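Long-range contacts in mannan endo-1,6-alpha-mannosidase (Chaetomium thermophilum, PDB 6RY0), which probably cleaves or transfers alpha-1,6-mannosidic linkages, as a family 76 transglycosidase that brings GPI-anchored glycoproteins into the fungal cell wall: residues A241-G246 against I255-F260; F260-A265 against L321-Y326; L266-A271 against N289-I294; G302-I307 against F371-G376; Y326-M331 against L396-S401. One frame throughout, in Å; residues are numbered along the deposited sequence. Where two conformers were deposited one is given.

The five contacts lie in one family 76 domain, whose known fold is an (alpha/alpha)6 barrel. Contact 1 comes first in the chain, at a loop before helix 261-278. It shares Phe260 with contact 2. Contacts 2 and 3 both use helix 261-278, with centres about 12 Å apart. Contacts 2 and 5 share Tyr326 and helix 323-337, about 10 Å apart. Contact 3 closes within the stretch of chain that contact 2 spans. Contact 4 alternates along the chain with contacts 2 and 5 and touches both. Contacts 1 and 5 are farthest apart, about 23 Å between centres. Contact 2 touches all four others, so these barrel helices and loops are linked through it.

Contact 1: A241-G246 against I255-F260; sequences AVYDGG and INRAQF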
# COMPACT_ATOMS: atom_id res chain seq x y z
N ALA A 241 -17.23 7.95 -4.50
CA ALA A 241 -16.87 7.21 -3.31
C ALA A 241 -16.48 5.79 -3.69
O ALA A 241 -16.96 5.24 -4.68
CB ALA A 241 -18.06 7.16 -2.36
N VAL A 242 -15.65 5.17 -2.85
CA VAL A 242 -15.16 3.83 -3.10
C VAL A 242 -15.46 2.96 -1.89
O VAL A 242 -14.90 3.14 -0.79
CB VAL A 242 -13.67 3.82 -3.46
CG1 VAL A 242 -13.19 2.39 -3.71
CG2 VAL A 242 -13.41 4.69 -4.69
N TYR A 243 -16.42 2.06 -2.07
CA TYR A 243 -16.94 1.21 -1.03
C TYR A 243 -16.06 -0.04 -0.85
O TYR A 243 -15.06 -0.23 -1.53
CB TYR A 243 -18.38 0.83 -1.40
CG TYR A 243 -19.26 2.05 -1.63
CD1 TYR A 243 -19.33 3.06 -0.70
CD2 TYR A 243 -19.99 2.16 -2.79
CE1 TYR A 243 -20.12 4.17 -0.91
CE2 TYR A 243 -20.78 3.27 -3.03
CZ TYR A 243 -20.85 4.29 -2.07
OH TYR A 243 -21.63 5.41 -2.25
N ASP A 244 -16.43 -0.86 0.12
CA ASP A 244 -15.53 -1.91 0.58
C ASP A 244 -15.66 -3.24 -0.17
O ASP A 244 -14.65 -3.90 -0.38
CB ASP A 244 -15.70 -2.15 2.08
CG ASP A 244 -14.55 -2.94 2.65
OD1 ASP A 244 -13.45 -2.33 2.71
OD2 ASP A 244 -14.69 -4.15 2.96
N GLY A 245 -16.85 -3.65 -0.55
CA GLY A 245 -17.01 -4.95 -1.20
C GLY A 245 -18.44 -5.47 -1.12
O GLY A 245 -19.32 -4.73 -0.69
N GLY A 246 -18.61 -6.71 -1.57
CA GLY A 246 -19.90 -7.37 -1.56
C GLY A 246 -19.67 -8.87 -1.65
O GLY A 246 -18.54 -9.31 -1.92
N ILE A 255 -23.62 -4.29 -0.96
CA ILE A 255 -22.38 -3.52 -0.87
C ILE A 255 -22.19 -3.04 0.57
O ILE A 255 -23.07 -2.41 1.17
CB ILE A 255 -22.36 -2.34 -1.84
CG1 ILE A 255 -22.35 -2.86 -3.27
CG2 ILE A 255 -21.13 -1.48 -1.62
CD1 ILE A 255 -22.46 -1.75 -4.32
N ASN A 256 -21.02 -3.32 1.10
CA ASN A 256 -20.55 -2.73 2.35
C ASN A 256 -20.02 -1.36 2.00
O ASN A 256 -18.99 -1.23 1.36
CB ASN A 256 -19.48 -3.65 2.94
CG ASN A 256 -18.81 -3.07 4.13
OD1 ASN A 256 -19.12 -1.96 4.55
ND2 ASN A 256 -17.86 -3.82 4.68
N ARG A 257 -20.77 -0.33 2.41
CA ARG A 257 -20.47 1.03 2.00
C ARG A 257 -19.46 1.74 2.91
O ARG A 257 -19.24 2.94 2.77
CB ARG A 257 -21.74 1.86 1.71
CG ARG A 257 -22.49 1.39 0.40
CD ARG A 257 -23.71 2.25 0.03
NE ARG A 257 -24.33 1.79 -1.22
CZ ARG A 257 -25.17 0.77 -1.32
NH1 ARG A 257 -25.51 0.07 -0.24
NH2 ARG A 257 -25.66 0.41 -2.51
N ALA A 258 -18.78 0.99 3.79
CA ALA A 258 -17.66 1.59 4.51
C ALA A 258 -16.63 2.09 3.50
O ALA A 258 -16.26 1.39 2.57
CB ALA A 258 -17.01 0.58 5.45
N GLN A 259 -16.16 3.30 3.74
CA GLN A 259 -15.19 4.01 2.90
C GLN A 259 -13.85 4.10 3.61
O GLN A 259 -13.62 5.01 4.41
CB GLN A 259 -15.70 5.38 2.54
CG GLN A 259 -16.92 5.37 1.62
CD GLN A 259 -17.41 6.78 1.36
OE1 GLN A 259 -16.67 7.60 0.76
NE2 GLN A 259 -18.59 7.07 1.75
N PHE A 260 -12.95 3.15 3.31
CA PHE A 260 -11.61 3.18 3.86
C PHE A 260 -10.70 3.96 2.93
O PHE A 260 -10.75 3.79 1.69
CB PHE A 260 -11.08 1.76 4.09
CG PHE A 260 -11.83 1.03 5.16
CD1 PHE A 260 -11.57 1.32 6.49
CD2 PHE A 260 -12.80 0.11 4.87
CE1 PHE A 260 -12.27 0.69 7.49
CE2 PHE A 260 -13.51 -0.53 5.88
CZ PHE A 260 -13.24 -0.23 7.17
O HOH W 1 -12.66 4.58 -0.08
O HOH W 2 -13.86 1.34 1.16
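Two waters grip the carbonyl oxygen of Val242 and tie it to the loop 255-260. Water 1 donates to Val242 O and to Phe260 O. Water 2 donates to Val242 O and Ala258 O and accepts from Phe260 N. Beside them the backbones bond directly. Asp244 N donates to Asn256 O at 2.9 Å. Asn256 N donates to Gly245 O at 2.8 Å. Asn256 OD1 takes the N-H of Ala258, an Asx turn. The Tyr243 ring carries Arg257 CG over its face, a CH-pi contact 3.8 Å from the centroid. Tyr243 CB meets Ile255 CG2 at 3.6 Å. The phenol oxygen bonds to Asp236. With an alanine in place of Tyr243, the Arg257 methylenes would probably lose the surface they rest on, and Asp236 its hydroxyl partner. Asp244 OD1 comes to the edge of the Phe260 ring, 3.3 Å from Phe260 CD2. Its OD2 is bonded to Tyr193, which also takes Asn256 ND2. Strand 245-247 pairs antiparallel with strand 193-195, while the Val242 side chain packs on helices 261-278 and 281-298.

Contact 2: F260-A265 against L321-Y326; sequences FSYNAA and LTFKGY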
# COMPACT_ATOMS: atom_id res chain seq x y z
N PHE A 260 -12.95 3.15 3.31
CA PHE A 260 -11.61 3.18 3.86
C PHE A 260 -10.70 3.96 2.93
O PHE A 260 -10.75 3.79 1.69
CB PHE A 260 -11.08 1.76 4.09
CG PHE A 260 -11.83 1.03 5.16
CD1 PHE A 260 -11.57 1.32 6.49
CD2 PHE A 260 -12.80 0.11 4.87
CE1 PHE A 260 -12.27 0.69 7.49
CE2 PHE A 260 -13.51 -0.53 5.88
CZ PHE A 260 -13.24 -0.23 7.17
N SER A 261 -9.86 4.80 3.52
CA SER A 261 -9.08 5.75 2.73
C SER A 261 -8.21 5.06 1.69
O SER A 261 -8.07 5.54 0.56
CB SER A 261 -8.22 6.58 3.67
OG SER A 261 -7.23 5.81 4.32
N TYR A 262 -7.62 3.93 2.06
CA TYR A 262 -6.66 3.29 1.16
C TYR A 262 -7.31 2.72 -0.08
O TYR A 262 -6.62 2.51 -1.06
CB TYR A 262 -5.80 2.24 1.90
CG TYR A 262 -6.41 0.87 2.20
CD1 TYR A 262 -7.77 0.70 2.49
CD2 TYR A 262 -5.61 -0.25 2.22
CE1 TYR A 262 -8.31 -0.54 2.79
CE2 TYR A 262 -6.15 -1.49 2.54
CZ TYR A 262 -7.51 -1.64 2.81
OH TYR A 262 -8.06 -2.87 3.09
N ASN A 263 -8.60 2.42 -0.05
CA ASN A 263 -9.26 1.90 -1.24
C ASN A 263 -9.36 2.96 -2.32
O ASN A 263 -8.91 2.77 -3.46
CB ASN A 263 -10.66 1.33 -0.90
CG ASN A 263 -10.61 -0.09 -0.45
OD1 ASN A 263 -9.76 -0.86 -0.90
ND2 ASN A 263 -11.56 -0.49 0.40
N ALA A 264 -9.91 4.11 -1.99
CA ALA A 264 -9.98 5.19 -2.97
C ALA A 264 -8.59 5.63 -3.38
O ALA A 264 -8.33 5.89 -4.56
CB ALA A 264 -10.80 6.37 -2.45
N ALA A 265 -7.66 5.75 -2.43
CA ALA A 265 -6.34 6.23 -2.78
C ALA A 265 -5.59 5.25 -3.68
O ALA A 265 -4.84 5.69 -4.56
CB ALA A 265 -5.51 6.52 -1.52
N LEU A 321 -4.96 1.52 11.11
CA LEU A 321 -4.02 2.54 11.57
C LEU A 321 -2.94 2.86 10.56
O LEU A 321 -2.27 3.89 10.66
CB LEU A 321 -3.44 2.09 12.91
CG LEU A 321 -4.46 1.90 14.04
CD1 LEU A 321 -3.84 1.14 15.18
CD2 LEU A 321 -5.03 3.23 14.52
N THR A 322 -2.75 1.97 9.58
CA THR A 322 -1.73 2.16 8.55
C THR A 322 -2.24 2.91 7.33
O THR A 322 -1.44 3.35 6.50
CB THR A 322 -1.16 0.83 8.06
OG1 THR A 322 -2.12 0.14 7.26
CG2 THR A 322 -0.71 -0.05 9.21
N PHE A 323 -3.55 3.03 7.16
CA PHE A 323 -4.05 3.43 5.84
C PHE A 323 -3.64 4.84 5.47
O PHE A 323 -3.29 5.12 4.32
CB PHE A 323 -5.57 3.28 5.73
CG PHE A 323 -6.11 1.88 5.86
CD1 PHE A 323 -5.31 0.73 5.76
CD2 PHE A 323 -7.48 1.70 6.07
CE1 PHE A 323 -5.85 -0.54 5.88
CE2 PHE A 323 -8.02 0.43 6.17
CZ PHE A 323 -7.21 -0.68 6.08
N LYS A 324 -3.71 5.77 6.43
CA LYS A 324 -3.45 7.17 6.09
C LYS A 324 -1.99 7.37 5.64
O LYS A 324 -1.71 8.29 4.87
CB LYS A 324 -3.89 8.11 7.22
CG LYS A 324 -3.23 7.85 8.56
CD LYS A 324 -3.71 8.82 9.64
CE LYS A 324 -5.20 8.82 9.84
NZ LYS A 324 -5.61 9.50 11.10
N GLY A 325 -1.05 6.53 6.09
CA GLY A 325 0.30 6.62 5.56
C GLY A 325 0.37 6.30 4.08
O GLY A 325 1.09 6.93 3.31
N TYR A 326 -0.33 5.23 3.67
CA TYR A 326 -0.41 4.88 2.25
C TYR A 326 -1.05 6.02 1.46
O TYR A 326 -0.59 6.35 0.36
CB TYR A 326 -1.23 3.61 1.99
CG TYR A 326 -0.91 2.48 2.93
CD1 TYR A 326 0.37 2.29 3.44
CD2 TYR A 326 -1.89 1.60 3.32
CE1 TYR A 326 0.64 1.27 4.33
CE2 TYR A 326 -1.62 0.55 4.19
CZ TYR A 326 -0.36 0.40 4.70
OH TYR A 326 -0.06 -0.58 5.62
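Tyr262 and Phe323 lie ring on ring, and this stack is the tight part of the contact. The ring centroids are 3.6 Å apart and the planes only 8° from parallel, so the two rings overlap almost fully, face to face. Their nearest approach is 3.4 Å, from Tyr262 CZ to Phe323 CZ. Tyr262 CG stands between its backbone N and carbonyl carbon (chi1 78°), which lays the ring along the Phe323 face. Ser261 OG packs close to the base of the same side chain, 3.3 Å from Phe323 CB. Ser261 OG is hydrogen-bonded to Glu306. The contact is looser at its two ends. At one end the partly exposed Phe260 brings CD1 to the edge of the Phe323 ring, 3.7 Å from Phe323 CE2. Those two planes stand 84° apart, and the pair is oblique. At the other end Tyr262 CB meets the edge of the Tyr326 ring, 4.2 Å from Tyr326 CD2. In one of the two conformers of Tyr326, its hydroxyl donates to Thr322 OG1 at 2.7 Å, and the Thr322 hydroxyl is in turn bonded to Asp319 O. Phe260, Tyr262 and Phe323 form an aromatic cluster. It joins the starts of helices 261-278 and 323-337 mainly by apolar and ring contacts, with no direct hydrogen bond between the segments; the Ser261 hydroxyl is taken by Glu306.

Contact 3: L266-A271 against N289-I294; sequences LLLHGA and NLLTGI
This is a helical hairpin: helices 261-278 and 281-298 follow each other in the chain and run antiparallel, as neighbouring helices do in an (alpha/alpha) barrel. The segment axes come to 9.4 Å and their directions differ by 153°. Leu290 CD1 sits against the backbone of the first helix, 3.7 Å from Leu267 O, and is flanked by Leu267 CB and Ala271 CB. Leu268 reaches over to the second helix. With CG anti to the backbone N (chi1 173°), its two methyls fork over that helix. Leu268 CD1 meets Leu291 CB at 4.1 Å, and Leu268 CD2 meets Ile294 CD1 at 3.8 Å. An alanine at Leu268 is likely to leave a gap facing Leu291 and Ile294. All the touching residues are buried. Leu268 and Leu291 also pack on helix 323-337, Leu267 on helix 196-213, and Leu267 and Leu290 together on Val242.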
# COMPACT_ATOMS: atom_id res chain seq x y z
N LEU A 266 -5.76 3.94 -3.49
CA LEU A 266 -5.08 2.99 -4.34
C LEU A 266 -5.64 3.05 -5.75
O LEU A 266 -4.90 2.93 -6.73
CB LEU A 266 -5.17 1.57 -3.75
CG LEU A 266 -4.29 0.53 -4.45
CD1 LEU A 266 -2.87 1.00 -4.64
CD2 LEU A 266 -4.31 -0.74 -3.64
N LEU A 267 -6.96 3.19 -5.90
CA LEU A 267 -7.53 3.35 -7.22
C LEU A 267 -7.04 4.64 -7.88
O LEU A 267 -6.76 4.64 -9.08
CB LEU A 267 -9.04 3.30 -7.19
CG LEU A 267 -9.64 1.95 -6.77
CD1 LEU A 267 -11.15 2.00 -6.87
CD2 LEU A 267 -9.09 0.81 -7.57
N LEU A 268 -6.94 5.74 -7.13
CA LEU A 268 -6.36 6.96 -7.68
C LEU A 268 -4.94 6.71 -8.19
O LEU A 268 -4.59 7.15 -9.27
CB LEU A 268 -6.38 8.06 -6.60
CG LEU A 268 -5.65 9.34 -7.00
CD1 LEU A 268 -6.34 10.07 -8.15
CD2 LEU A 268 -5.51 10.27 -5.82
N HIS A 269 -4.14 6.04 -7.37
CA HIS A 269 -2.75 5.74 -7.73
C HIS A 269 -2.71 4.95 -9.04
O HIS A 269 -2.00 5.35 -9.97
CB HIS A 269 -2.15 4.99 -6.55
CG HIS A 269 -0.68 4.73 -6.60
ND1 HIS A 269 -0.15 3.51 -6.97
CD2 HIS A 269 0.36 5.48 -6.17
CE1 HIS A 269 1.14 3.53 -6.75
NE2 HIS A 269 1.49 4.71 -6.26
N GLY A 270 -3.45 3.86 -9.13
CA GLY A 270 -3.41 3.08 -10.34
C GLY A 270 -3.93 3.84 -11.53
O GLY A 270 -3.41 3.71 -12.65
N ALA A 271 -5.00 4.63 -11.33
CA ALA A 271 -5.55 5.42 -12.43
C ALA A 271 -4.52 6.44 -12.93
O ALA A 271 -4.48 6.71 -14.14
CB ALA A 271 -6.83 6.11 -11.98
N ASN A 289 -11.94 12.50 -10.95
CA ASN A 289 -13.12 12.12 -10.17
C ASN A 289 -12.75 11.43 -8.87
O ASN A 289 -13.32 11.74 -7.82
CB ASN A 289 -14.04 11.24 -11.00
CG ASN A 289 -14.88 12.04 -11.99
OD1 ASN A 289 -15.26 13.16 -11.71
ND2 ASN A 289 -15.20 11.45 -13.11
N LEU A 290 -11.80 10.48 -8.92
CA LEU A 290 -11.37 9.83 -7.71
C LEU A 290 -10.76 10.85 -6.74
O LEU A 290 -11.02 10.79 -5.54
CB LEU A 290 -10.35 8.73 -8.01
CG LEU A 290 -10.97 7.48 -8.64
CD1 LEU A 290 -9.89 6.63 -9.30
CD2 LEU A 290 -11.75 6.64 -7.62
N LEU A 291 -9.95 11.76 -7.25
CA LEU A 291 -9.31 12.77 -6.42
C LEU A 291 -10.34 13.69 -5.78
O LEU A 291 -10.26 14.01 -4.59
CB LEU A 291 -8.32 13.55 -7.25
CG LEU A 291 -7.55 14.66 -6.53
CD1 LEU A 291 -6.88 14.18 -5.24
CD2 LEU A 291 -6.55 15.31 -7.47
N THR A 292 -11.32 14.14 -6.55
CA THR A 292 -12.39 14.96 -5.99
C THR A 292 -13.05 14.25 -4.82
O THR A 292 -13.26 14.83 -3.76
CB THR A 292 -13.41 15.33 -7.06
OG1 THR A 292 -12.75 16.13 -8.05
CG2 THR A 292 -14.61 16.07 -6.53
N GLY A 293 -13.36 12.97 -5.01
CA GLY A 293 -13.98 12.21 -3.95
C GLY A 293 -13.10 12.10 -2.71
O GLY A 293 -13.61 12.25 -1.58
N ILE A 294 -11.82 11.84 -2.90
CA ILE A 294 -10.92 11.69 -1.76
C ILE A 294 -10.81 12.97 -0.95
O ILE A 294 -10.86 12.95 0.29
CB ILE A 294 -9.55 11.23 -2.26
CG1 ILE A 294 -9.60 9.78 -2.70
CG2 ILE A 294 -8.47 11.45 -1.22
CD1 ILE A 294 -8.45 9.37 -3.62

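Contact 4: G302-I307 against F371-G376; sequences GVVFEI and FYWKSG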
# COMPACT_ATOMS: atom_id res chain seq x y z
N GLY A 302 -8.19 19.86 6.02
CA GLY A 302 -6.84 19.67 5.56
C GLY A 302 -6.11 18.47 6.16
O GLY A 302 -4.91 18.35 5.91
N VAL A 303 -6.79 17.58 6.88
CA VAL A 303 -6.12 16.49 7.56
C VAL A 303 -6.79 15.18 7.18
O VAL A 303 -8.02 15.05 7.25
CB VAL A 303 -6.16 16.69 9.08
CG1 VAL A 303 -5.36 15.58 9.75
CG2 VAL A 303 -5.61 18.08 9.45
N VAL A 304 -5.99 14.18 6.82
CA VAL A 304 -6.56 12.88 6.48
C VAL A 304 -7.24 12.27 7.72
O VAL A 304 -6.74 12.37 8.85
CB VAL A 304 -5.47 11.95 5.94
CG1 VAL A 304 -4.44 11.66 6.99
CG2 VAL A 304 -6.07 10.69 5.35
N PHE A 305 -8.36 11.60 7.50
CA PHE A 305 -9.22 11.13 8.57
C PHE A 305 -9.82 9.79 8.14
O PHE A 305 -10.44 9.70 7.06
CB PHE A 305 -10.31 12.17 8.85
CG PHE A 305 -11.11 11.90 10.06
CD1 PHE A 305 -12.21 11.11 10.01
CD2 PHE A 305 -10.75 12.46 11.28
CE1 PHE A 305 -12.96 10.90 11.19
CE2 PHE A 305 -11.49 12.28 12.41
CZ PHE A 305 -12.57 11.49 12.37
N GLU A 306 -9.69 8.77 8.97
CA GLU A 306 -10.14 7.43 8.61
C GLU A 306 -11.62 7.28 8.95
O GLU A 306 -11.99 6.81 10.03
CB GLU A 306 -9.27 6.36 9.28
CG GLU A 306 -9.41 5.00 8.63
CD GLU A 306 -9.06 5.05 7.16
OE1 GLU A 306 -7.93 5.52 6.87
OE2 GLU A 306 -9.89 4.67 6.32
N ILE A 307 -12.47 7.73 8.02
CA ILE A 307 -13.89 7.93 8.33
C ILE A 307 -14.59 6.72 8.96
O ILE A 307 -15.45 6.98 9.78
CB ILE A 307 -14.70 8.73 7.27
CG1 ILE A 307 -14.61 8.01 5.96
CG2 ILE A 307 -14.22 10.19 7.13
CD1 ILE A 307 -15.13 8.78 4.74
N PHE A 371 -2.47 8.46 16.39
CA PHE A 371 -3.24 8.29 15.18
C PHE A 371 -4.18 9.44 14.89
O PHE A 371 -4.58 9.65 13.73
CB PHE A 371 -4.11 7.05 15.31
CG PHE A 371 -4.91 6.71 14.08
CD1 PHE A 371 -4.27 6.34 12.90
CD2 PHE A 371 -6.29 6.76 14.09
CE1 PHE A 371 -5.00 6.00 11.79
CE2 PHE A 371 -7.02 6.41 12.97
CZ PHE A 371 -6.36 6.05 11.82
N TYR A 372 -4.61 10.16 15.92
CA TYR A 372 -5.77 11.05 15.82
C TYR A 372 -5.30 12.44 15.45
O TYR A 372 -5.37 13.42 16.23
CB TYR A 372 -6.60 10.99 17.13
CG TYR A 372 -7.16 9.58 17.36
CD1 TYR A 372 -6.39 8.61 17.97
CD2 TYR A 372 -8.42 9.22 16.92
CE1 TYR A 372 -6.84 7.33 18.15
CE2 TYR A 372 -8.90 7.93 17.08
CZ TYR A 372 -8.10 6.98 17.69
OH TYR A 372 -8.59 5.72 17.85
N TRP A 373 -4.79 12.55 14.22
CA TRP A 373 -4.13 13.77 13.79
C TRP A 373 -5.09 14.96 13.77
O TRP A 373 -4.77 16.05 14.25
CB TRP A 373 -3.47 13.58 12.42
CG TRP A 373 -2.52 12.44 12.30
CD1 TRP A 373 -2.03 11.62 13.29
CD2 TRP A 373 -1.95 11.97 11.08
NE1 TRP A 373 -1.19 10.67 12.75
CE2 TRP A 373 -1.13 10.86 11.40
CE3 TRP A 373 -2.03 12.39 9.76
CZ2 TRP A 373 -0.40 10.16 10.44
CZ3 TRP A 373 -1.31 11.70 8.79
CH2 TRP A 373 -0.50 10.59 9.15
N LYS A 374 -6.26 14.75 13.19
CA LYS A 374 -7.23 15.83 13.10
C LYS A 374 -7.57 16.40 14.48
O LYS A 374 -7.74 17.61 14.61
CB LYS A 374 -8.48 15.36 12.38
CG LYS A 374 -9.61 16.43 12.29
CD LYS A 374 -9.23 17.73 11.52
CE LYS A 374 -10.38 18.75 11.48
NZ LYS A 374 -10.63 19.54 12.70
N SER A 375 -7.64 15.55 15.48
CA SER A 375 -8.00 15.99 16.84
C SER A 375 -7.03 16.95 17.43
O SER A 375 -7.35 17.66 18.38
CB SER A 375 -8.09 14.79 17.80
OG SER A 375 -6.83 14.35 18.30
N GLY A 376 -5.79 16.94 16.97
CA GLY A 376 -4.78 17.84 17.48
C GLY A 376 -4.08 17.42 18.75
O GLY A 376 -3.25 18.18 19.26
O HOH W 3 -6.42 12.35 11.54
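Lys374 packs on Val303 and Phe305 from a type I beta turn, Trp373 to Gly376. The turn lies against strand 303-304, the second strand of a small antiparallel pair with 299-300. Lys374 CB touches the edge of the Phe305 ring, 3.8 Å from Phe305 CD2, and has Val303 CG1 on another side. The chain turns about its CB-CG bond (chi2 61°), which brings Lys374 CD alongside Val303 CB at 4.1 Å. Beyond a second bend, NZ forms a salt bridge with Asp301, just before the segment. Val303 CG1 also meets Trp373 CB at 3.8 Å. The indole passes on to Val304, whose CG1 lies 3.6 Å from Trp373 CZ3. Glu306 CB meets the edge of the Phe371 ring. Lys324 lies near both aromatic rings, in cation-pi contact with Phe371 and Trp373. One water bridges the backbones: it donates to Val304 O at 2.7 Å and accepts from Lys374 N at 2.9 Å.

Contact 5: Y326-M331 against L396-S401; sequences YVHRWM and LAAVSS
Segments 326-331 and 396-401, of helices 323-337 and 389-401, run nearly parallel, with axes 8.0 Å apart at closest and directions 25° apart. The small side chains of Ala397, Ala398 and Ser401 allow this close approach, and His328 CA lies 5.3 Å from Ala398 CA. Ala398 CB lies over the face of the His328 imidazole, a CH-pi contact 3.6 Å from the ring centroid and 13° off the normal. The ring is held at its edges as well. Water 4 lies in the ring plane at His328 ND1 and donates to Ala398 O, while His328 NE2 is bonded to Ser352 of helix 342-358. Both ring nitrogens are therefore taken, which should hold the rotation of the imidazole. On the other side of the interface Arg329 lies along the second helix with its methylenes. Arg329 CD meets Ala397 CB at 3.4 Å. The Arg329 chain bends at chi3 (52°), which leads the guanidinium on to a salt bridge with Asp88. In one of the two conformers of Ser401, its OG packs on Arg329 CG, donates to Ala397 O and takes a bond from water 5, which also donates to Arg329 O. Helix 342-358 falls between these two in the chain and packs on both. This is consistent with an (alpha/alpha)6 barrel, in which inner helices run parallel with outer helices between them in sequence.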
# COMPACT_ATOMS: atom_id res chain seq x y z
N TYR A 326 -0.33 5.23 3.67
CA TYR A 326 -0.41 4.88 2.25
C TYR A 326 -1.05 6.02 1.46
O TYR A 326 -0.59 6.35 0.36
CB TYR A 326 -1.23 3.61 1.99
CG TYR A 326 -0.91 2.48 2.93
CD1 TYR A 326 0.37 2.29 3.44
CD2 TYR A 326 -1.89 1.60 3.32
CE1 TYR A 326 0.64 1.27 4.33
CE2 TYR A 326 -1.62 0.55 4.19
CZ TYR A 326 -0.36 0.40 4.70
OH TYR A 326 -0.06 -0.58 5.62
N VAL A 327 -2.09 6.64 2.00
CA VAL A 327 -2.75 7.76 1.33
C VAL A 327 -1.71 8.83 1.00
O VAL A 327 -1.63 9.32 -0.12
CB VAL A 327 -3.91 8.31 2.17
CG1 VAL A 327 -4.45 9.56 1.54
CG2 VAL A 327 -4.98 7.27 2.36
N HIS A 328 -0.91 9.21 2.00
CA HIS A 328 0.10 10.23 1.76
C HIS A 328 1.11 9.81 0.70
O HIS A 328 1.39 10.56 -0.22
CB HIS A 328 0.84 10.56 3.08
CG HIS A 328 0.17 11.62 3.89
ND1 HIS A 328 0.63 12.91 3.88
CD2 HIS A 328 -0.91 11.63 4.73
CE1 HIS A 328 -0.16 13.65 4.68
NE2 HIS A 328 -1.10 12.90 5.21
N ARG A 329 1.69 8.63 0.85
CA ARG A 329 2.76 8.22 -0.07
C ARG A 329 2.24 8.07 -1.49
O ARG A 329 2.92 8.46 -2.45
CB ARG A 329 3.41 6.89 0.40
CG ARG A 329 4.36 7.04 1.53
CD ARG A 329 4.70 5.67 2.20
NE ARG A 329 5.12 4.74 1.23
CZ ARG A 329 4.65 3.51 1.09
NH1 ARG A 329 3.76 2.95 1.92
NH2 ARG A 329 5.07 2.79 0.04
N TRP A 330 1.07 7.47 -1.63
CA TRP A 330 0.50 7.22 -2.95
C TRP A 330 0.05 8.52 -3.60
O TRP A 330 0.31 8.75 -4.79
CB TRP A 330 -0.65 6.24 -2.86
CG TRP A 330 -0.27 4.86 -2.46
CD1 TRP A 330 0.95 4.29 -2.51
CD2 TRP A 330 -1.16 3.88 -1.92
NE1 TRP A 330 0.88 3.00 -2.01
CE2 TRP A 330 -0.41 2.73 -1.65
CE3 TRP A 330 -2.52 3.88 -1.62
CZ2 TRP A 330 -0.98 1.58 -1.13
CZ3 TRP A 330 -3.08 2.75 -1.07
CH2 TRP A 330 -2.31 1.61 -0.84
N MET A 331 -0.61 9.40 -2.85
CA MET A 331 -1.02 10.69 -3.41
C MET A 331 0.17 11.53 -3.82
O MET A 331 0.13 12.23 -4.83
CB MET A 331 -1.94 11.45 -2.48
CG MET A 331 -3.33 10.80 -2.35
SD MET A 331 -4.47 11.67 -1.27
CE MET A 331 -4.90 13.06 -2.30
N LEU A 396 5.79 8.47 9.56
CA LEU A 396 6.98 8.36 8.74
C LEU A 396 6.66 8.58 7.26
O LEU A 396 7.35 9.33 6.55
CB LEU A 396 7.65 7.01 8.96
CG LEU A 396 8.83 6.67 8.02
CD1 LEU A 396 9.95 7.66 8.18
CD2 LEU A 396 9.31 5.27 8.32
N ALA A 397 5.61 7.92 6.78
CA ALA A 397 5.18 8.06 5.40
C ALA A 397 4.79 9.49 5.06
O ALA A 397 5.19 10.03 4.03
CB ALA A 397 3.98 7.12 5.17
N ALA A 398 4.01 10.12 5.93
CA ALA A 398 3.53 11.48 5.66
C ALA A 398 4.68 12.47 5.63
O ALA A 398 4.73 13.35 4.77
CB ALA A 398 2.49 11.89 6.69
N VAL A 399 5.60 12.37 6.58
CA VAL A 399 6.68 13.33 6.65
C VAL A 399 7.67 13.11 5.51
O VAL A 399 8.10 14.06 4.85
CB VAL A 399 7.35 13.30 8.05
CG1 VAL A 399 8.62 14.16 8.06
CG2 VAL A 399 6.36 13.78 9.10
N SER A 400 8.05 11.86 5.25
CA SER A 400 8.97 11.60 4.15
C SER A 400 8.41 12.11 2.84
O SER A 400 9.12 12.67 1.99
CB SER A 400 9.30 10.11 4.01
OG SER A 400 9.86 9.59 5.18
N SER A 401 7.12 11.91 2.63
CA SER A 401 6.52 12.28 1.36
C SER A 401 6.44 13.79 1.17
O SER A 401 6.24 14.24 0.03
CB SER A 401 5.16 11.61 1.21
OG SER A 401 5.33 10.21 1.05
O HOH W 4 2.95 13.83 2.68
O HOH W 5 5.72 9.12 -1.73